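Bowman-Birk type bran trypsin inhibitor (Oryza sativa, PDB 2QN5) is the C-terminal, two-repeat part of a longer Bowman-Birk protein and probably inhibits trypsin-like serine proteases. Local coordinates at residues Asp9-Leu14 against Pro21-Asn26; Thr68-Gly73 against Asp120-His125. One frame throughout, in Å; residues are numbered along the deposited sequence.

Interaction 1 of 2, residues Asp9-Leu14 against Pro21-Asn26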
loop_
_atom_site.group_PDB
_atom_site.type_symbol
_atom_site.label_atom_id
_atom_site.label_comp_id
_atom_site.label_asym_id
_atom_site.label_seq_id
_atom_site.Cartn_x
_atom_site.Cartn_y
_atom_site.Cartn_z
ATOM N N ASP A 9 -13.263 17.073 4.447
ATOM C CA ASP A 9 -12.163 18.017 4.662
ATOM C C ASP A 9 -11.005 17.274 5.293
ATOM O O ASP A 9 -9.951 17.104 4.672
ATOM C CB ASP A 9 -12.611 19.162 5.580
ATOM C CG ASP A 9 -13.639 20.066 4.924
ATOM O OD1 ASP A 9 -13.288 20.773 3.955
ATOM O OD2 ASP A 9 -14.803 20.065 5.372
ATOM N N ASN A 10 -11.203 16.836 6.533
ATOM C CA ASN A 10 -10.176 16.076 7.213
ATOM C C ASN A 10 -10.149 14.699 6.593
ATOM O O ASN A 10 -10.860 13.786 7.032
ATOM C CB ASN A 10 -10.464 15.974 8.703
ATOM C CG ASN A 10 -9.983 17.182 9.460
ATOM O OD1 ASN A 10 -8.803 17.530 9.390
ATOM N ND2 ASN A 10 -10.887 17.836 10.191
ATOM N N ILE A 11 -9.339 14.572 5.546
ATOM C CA ILE A 11 -9.185 13.308 4.837
ATOM C C ILE A 11 -7.867 12.680 5.262
ATOM O O ILE A 11 -6.800 13.253 5.049
ATOM C CB ILE A 11 -9.165 13.500 3.296
ATOM C CG1 ILE A 11 -10.443 14.201 2.825
ATOM C CG2 ILE A 11 -9.063 12.148 2.617
ATOM C CD1 ILE A 11 -10.439 14.545 1.347
ATOM N N LYS A 12 -7.952 11.510 5.880
ATOM C CA LYS A 12 -6.757 10.813 6.327
ATOM C C LYS A 12 -6.412 9.728 5.325
ATOM O O LYS A 12 -7.303 9.135 4.723
ATOM C CB LYS A 12 -6.982 10.187 7.712
ATOM C CG LYS A 12 -5.798 9.368 8.245
ATOM C CD LYS A 12 -4.474 10.169 8.262
ATOM C CE LYS A 12 -4.527 11.379 9.203
ATOM N NZ LYS A 12 -3.212 12.063 9.348
ATOM N N ARG A 13 -5.119 9.486 5.138
ATOM C CA ARG A 13 -4.669 8.450 4.220
ATOM C C ARG A 13 -4.027 7.325 4.998
ATOM O O ARG A 13 -3.102 7.554 5.779
ATOM C CB ARG A 13 -3.654 9.001 3.224
ATOM C CG ARG A 13 -2.866 7.909 2.525
ATOM C CD ARG A 13 -2.079 8.424 1.343
ATOM N NE ARG A 13 -1.505 7.308 0.609
ATOM C CZ ARG A 13 -1.192 7.354 -0.677
ATOM N NH1 ARG A 13 -0.672 6.293 -1.281
ATOM N NH2 ARG A 13 -1.405 8.467 -1.355
ATOM N N LEU A 14 -4.514 6.109 4.783
ATOM C CA LEU A 14 -3.965 4.958 5.488
ATOM C C LEU A 14 -2.492 4.813 5.170
ATOM O O LEU A 14 -2.017 5.262 4.124
ATOM C CB LEU A 14 -4.697 3.671 5.094
ATOM C CG LEU A 14 -6.068 3.404 5.726
ATOM C CD1 LEU A 14 -7.058 4.511 5.414
ATOM C CD2 LEU A 14 -6.570 2.077 5.209
ATOM N N PRO A 21 -4.833 4.247 -3.253
ATOM C CA PRO A 21 -4.811 4.361 -1.797
ATOM C C PRO A 21 -6.150 4.047 -1.160
ATOM O O PRO A 21 -7.173 4.019 -1.829
ATOM C CB PRO A 21 -4.385 5.809 -1.576
ATOM C CG PRO A 21 -3.489 6.051 -2.715
ATOM C CD PRO A 21 -4.260 5.451 -3.867
ATOM N N GLN A 22 -6.123 3.790 0.139
ATOM C CA GLN A 22 -7.327 3.498 0.891
ATOM C C GLN A 22 -7.381 4.642 1.852
ATOM O O GLN A 22 -6.416 4.885 2.572
ATOM C CB GLN A 22 -7.188 2.183 1.652
ATOM C CG GLN A 22 -6.696 1.046 0.779
ATOM C CD GLN A 22 -6.819 -0.302 1.436
ATOM O OE1 GLN A 22 -6.351 -0.504 2.559
ATOM N NE2 GLN A 22 -7.448 -1.243 0.735
ATOM N N TRP A 23 -8.491 5.369 1.859
ATOM C CA TRP A 23 -8.592 6.508 2.758
ATOM C C TRP A 23 -9.774 6.458 3.729
ATOM O O TRP A 23 -10.751 5.727 3.526
ATOM C CB TRP A 23 -8.644 7.814 1.957
ATOM C CG TRP A 23 -8.088 7.740 0.570
ATOM C CD1 TRP A 23 -8.529 6.941 -0.447
ATOM C CD2 TRP A 23 -7.075 8.585 0.002
ATOM N NE1 TRP A 23 -7.867 7.245 -1.615
ATOM C CE2 TRP A 23 -6.968 8.249 -1.368
ATOM C CE3 TRP A 23 -6.257 9.598 0.513
ATOM C CZ2 TRP A 23 -6.075 8.892 -2.232
ATOM C CZ3 TRP A 23 -5.368 10.240 -0.351
ATOM C CH2 TRP A 23 -5.286 9.882 -1.709
ATOM N N ARG A 24 -9.658 7.249 4.790
ATOM C CA ARG A 24 -10.686 7.357 5.813
ATOM C C ARG A 24 -11.099 8.831 5.921
ATOM O O ARG A 24 -10.305 9.726 5.620
ATOM C CB ARG A 24 -10.127 6.846 7.145
ATOM C CG ARG A 24 -11.098 6.892 8.300
ATOM C CD ARG A 24 -10.561 6.123 9.491
ATOM N NE ARG A 24 -10.244 4.732 9.148
ATOM C CZ ARG A 24 -10.110 3.749 10.038
ATOM N NH1 ARG A 24 -10.277 4.000 11.333
ATOM N NH2 ARG A 24 -9.791 2.522 9.637
ATOM N N CYS A 25 -12.344 9.087 6.319
ATOM C CA CYS A 25 -12.804 10.469 6.462
ATOM C C CYS A 25 -13.156 10.808 7.896
ATOM O O CYS A 25 -13.945 10.117 8.535
ATOM C CB CYS A 25 -14.011 10.764 5.570
ATOM S SG CYS A 25 -14.674 12.425 5.882
ATOM N N ASN A 26 -12.559 11.881 8.396
ATOM C CA ASN A 26 -12.801 12.319 9.761
ATOM C C ASN A 26 -14.088 13.142 9.869
ATOM O O ASN A 26 -15.141 12.620 10.229
ATOM C CB ASN A 26 -11.611 13.147 10.263
ATOM C CG ASN A 26 -10.330 12.328 10.399
ATOM O OD1 ASN A 26 -9.264 12.881 10.688
ATOM N ND2 ASN A 26 -10.429 11.012 10.204
#

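Interaction 2 of 2, residues Thr68-Gly73 against Asp120-His125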
loop_
_atom_site.group_PDB
_atom_site.type_symbol
_atom_site.label_atom_id
_atom_site.label_comp_id
_atom_site.label_asym_id
_atom_site.label_seq_id
_atom_site.Cartn_x
_atom_site.Cartn_y
_atom_site.Cartn_z
ATOM N N THR A 68 -15.303 22.622 1.851
ATOM C CA THR A 68 -15.105 24.067 1.838
ATOM C C THR A 68 -13.813 24.369 1.084
ATOM O O THR A 68 -12.734 23.986 1.527
ATOM C CB THR A 68 -14.982 24.601 3.276
ATOM O OG1 THR A 68 -14.247 23.660 4.068
ATOM C CG2 THR A 68 -16.361 24.824 3.891
ATOM N N PRO A 69 -13.899 25.084 -0.054
ATOM C CA PRO A 69 -12.704 25.409 -0.850
ATOM C C PRO A 69 -11.503 25.987 -0.111
ATOM O O PRO A 69 -11.584 26.410 1.043
ATOM C CB PRO A 69 -13.242 26.343 -1.939
ATOM C CG PRO A 69 -14.443 26.950 -1.314
ATOM C CD PRO A 69 -15.078 25.799 -0.570
ATOM N N ARG A 70 -10.380 26.006 -0.814
ATOM C CA ARG A 70 -9.129 26.484 -0.264
ATOM C C ARG A 70 -8.475 27.512 -1.158
ATOM O O ARG A 70 -8.474 27.379 -2.369
ATOM C CB ARG A 70 -8.200 25.301 -0.090
ATOM C CG ARG A 70 -8.756 24.281 0.864
ATOM C CD ARG A 70 -8.302 22.881 0.547
ATOM N NE ARG A 70 -8.819 21.943 1.540
ATOM C CZ ARG A 70 -8.491 21.966 2.828
ATOM N NH1 ARG A 70 -9.009 21.075 3.660
ATOM N NH2 ARG A 70 -7.640 22.875 3.282
ATOM N N PRO A 71 -7.877 28.540 -0.554
ATOM C CA PRO A 71 -7.207 29.610 -1.292
ATOM C C PRO A 71 -6.542 29.083 -2.554
ATOM O O PRO A 71 -6.715 29.638 -3.640
ATOM C CB PRO A 71 -6.199 30.125 -0.279
ATOM C CG PRO A 71 -6.937 29.968 1.023
ATOM C CD PRO A 71 -7.536 28.594 0.882
ATOM N N TRP A 72 -5.793 27.995 -2.390
ATOM C CA TRP A 72 -5.068 27.331 -3.477
ATOM C C TRP A 72 -6.074 27.032 -4.579
ATOM O O TRP A 72 -5.731 26.556 -5.665
ATOM C CB TRP A 72 -4.424 26.033 -2.941
ATOM C CG TRP A 72 -3.884 26.221 -1.542
ATOM C CD1 TRP A 72 -2.957 27.141 -1.149
ATOM C CD2 TRP A 72 -4.357 25.597 -0.336
ATOM N NE1 TRP A 72 -2.831 27.144 0.220
ATOM C CE2 TRP A 72 -3.679 26.208 0.746
ATOM C CE3 TRP A 72 -5.285 24.590 -0.065
ATOM C CZ2 TRP A 72 -3.904 25.846 2.082
ATOM C CZ3 TRP A 72 -5.509 24.228 1.268
ATOM C CH2 TRP A 72 -4.818 24.860 2.324
ATOM N N GLY A 73 -7.328 27.337 -4.270
ATOM C CA GLY A 73 -8.416 27.124 -5.194
ATOM C C GLY A 73 -8.819 25.667 -5.256
ATOM O O GLY A 73 -9.962 25.305 -4.955
ATOM N N ASP A 120 -2.055 32.490 0.928
ATOM C CA ASP A 120 -3.120 32.702 1.911
ATOM C C ASP A 120 -2.788 32.181 3.311
ATOM O O ASP A 120 -2.165 31.123 3.478
ATOM C CB ASP A 120 -4.431 32.081 1.430
ATOM C CG ASP A 120 -5.270 33.045 0.622
ATOM O OD1 ASP A 120 -4.805 33.491 -0.441
ATOM O OD2 ASP A 120 -6.398 33.357 1.056
ATOM N N ARG A 121 -3.222 32.931 4.317
ATOM C CA ARG A 121 -2.960 32.580 5.703
ATOM C C ARG A 121 -3.670 31.305 6.153
ATOM O O ARG A 121 -3.263 30.671 7.131
ATOM C CB ARG A 121 -3.357 33.746 6.611
ATOM C CG ARG A 121 -2.731 35.084 6.229
ATOM C CD ARG A 121 -1.203 35.007 6.159
ATOM N NE ARG A 121 -0.713 34.556 4.854
ATOM C CZ ARG A 121 0.567 34.318 4.573
ATOM N NH1 ARG A 121 0.912 33.918 3.359
ATOM N NH2 ARG A 121 1.501 34.467 5.505
ATOM N N PHE A 122 -4.726 30.935 5.433
ATOM C CA PHE A 122 -5.505 29.735 5.763
ATOM C C PHE A 122 -4.671 28.439 5.833
ATOM O O PHE A 122 -3.747 28.220 5.034
ATOM C CB PHE A 122 -6.667 29.570 4.758
ATOM C CG PHE A 122 -7.448 28.288 4.929
ATOM C CD1 PHE A 122 -8.064 27.984 6.146
ATOM C CD2 PHE A 122 -7.554 27.379 3.881
ATOM C CE1 PHE A 122 -8.772 26.790 6.317
ATOM C CE2 PHE A 122 -8.259 26.184 4.038
ATOM C CZ PHE A 122 -8.869 25.889 5.259
ATOM N N THR A 123 -5.015 27.583 6.797
ATOM C CA THR A 123 -4.319 26.315 6.997
ATOM C C THR A 123 -5.124 25.130 6.461
ATOM O O THR A 123 -5.966 25.281 5.571
ATOM C CB THR A 123 -4.056 26.053 8.489
ATOM O OG1 THR A 123 -5.255 25.559 9.101
ATOM C CG2 THR A 123 -3.626 27.338 9.187
ATOM N N GLY A 124 -4.846 23.949 7.008
ATOM C CA GLY A 124 -5.544 22.751 6.586
ATOM C C GLY A 124 -4.815 21.908 5.551
ATOM O O GLY A 124 -4.087 22.425 4.691
ATOM N N HIS A 125 -5.030 20.597 5.656
ATOM C CA HIS A 125 -4.459 19.570 4.777
ATOM C C HIS A 125 -4.585 19.910 3.295
ATOM O O HIS A 125 -5.682 19.937 2.742
ATOM C CB HIS A 125 -5.183 18.265 5.057
ATOM C CG HIS A 125 -6.503 18.471 5.725
ATOM N ND1 HIS A 125 -7.416 19.403 5.283
ATOM C CD2 HIS A 125 -7.040 17.920 6.840
ATOM C CE1 HIS A 125 -8.457 19.420 6.095
ATOM N NE2 HIS A 125 -8.254 18.529 7.049
#

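Interaction 1 of 2, residues Asp9-Leu14 against Pro21-Asn26
Lys12 and Arg24 exchange both of their backbone hydrogen bonds across an antiparallel hairpin: Lys12 N gives to Arg24 O, and Arg24 N gives to Lys12 O, each at 3.0 Å. Further bonds extend the pairing at both ends. Asn26 N donates to Asn10 O at 2.9 Å, and Leu14 N reaches Gln22 O at 3.2 Å. Ile11 with Cys25 and Arg13 with Trp23 are the non-hydrogen-bonded pairs, and their side chains share a face where CG2 of Ile11 lies 4.3 Å from CE3 of Trp23. The long Arg13 chain, CG anti to its N (chi1 163°), runs past the indole and lays a guanidinium face over CG of Pro21; its cation-pi attraction to the six-membered ring of Trp23 is at most weak. Indole NE1 is satisfied by Gly60 O, and Asn10 OD1 probably by His125 NE2. Leu14 packs its CD2 against CB of Gln22 at 3.6 Å while CD1 lies 4.2 Å from Arg24 CB, so a branched aliphatic residue suits this edge. With an alanine here, both methyl contacts would be lost, and Gln22 and Arg24 would probably face a gap at the base of the loop. Arg24 NH1 and Gln22 NE2 hydrogen-bond to a second protein of the assembly. The chemistry thus divides the work: main-chain bonds set the hairpin whose loop carries the trypsin reactive bond Lys17-Pro18, assigned by similarity, while the polar ends of Arg24 and Gln22 are hydrogen-bonded to the partner chain, with Arg13 and Pro21 packed beside it.

Interaction 2 of 2, residues Thr68-Gly73 against Asp120-His125
Arg70 reaches toward Phe122 and His125 in the closely packed part of this contact. Its chain is extended from CG to NE, which carries the guanidinium to where His125 O lies over the centre of one face, 3.5 Å from CZ. NH1 comes edge-on to the imidazole, 2.8 Å from His125 ND1, with the two planes 79° apart; the other ring nitrogen, NE2, is probably hydrogen-bonded to OD1 of Asn10. NH2 sits 3.5 Å from CE2 of Phe122, and outside the two segments the same arginine makes a cation-pi contact with Phe66. Gly124, having no side chain, lets its backbone lie beside the guanidinium, where a beta carbon would probably collide with NH2. Pro71 turns its compact ring across Phe122, with CG of Pro71 3.8 Å from CB of Phe122. The packing thins beyond this. Trp72 and Phe122 have nearly parallel rings (26°) slid so far that they barely overlap, their centroids 5.7 Å apart, and the indole instead brings CH2 to 3.5 Å from Thr123 O. On the outer side the CB of Thr123 points away, and Phe122 itself remains largely exposed. The chemistry implies that Arg70, set among aromatic rings and backbone carbonyls, acts together with Pro71 and Trp72 to join the irregular segment at the boundary between the two repeats to residues 120-125 in the second.

From the N terminus, the chain first meets interaction 1, which closes the short loop thought to hold the trypsin reactive bond of the first repeat; beside it the Cys8-Cys25 disulfide joins the start of the hairpin to its returning strand. The sheet is completed by strand 54-59 before the chain reaches residues 68-73, at the boundary between the repeats. Interaction 2 then closes a much longer loop, bringing 120-125 back to this boundary. The two contacts follow in series, neither nested nor crossed, with centres about 18 Å apart. They nevertheless meet: the probable Asn10-His125 bond ties the first hairpin to the second repeat, whereas Asp9 beside Thr68 stays within the first.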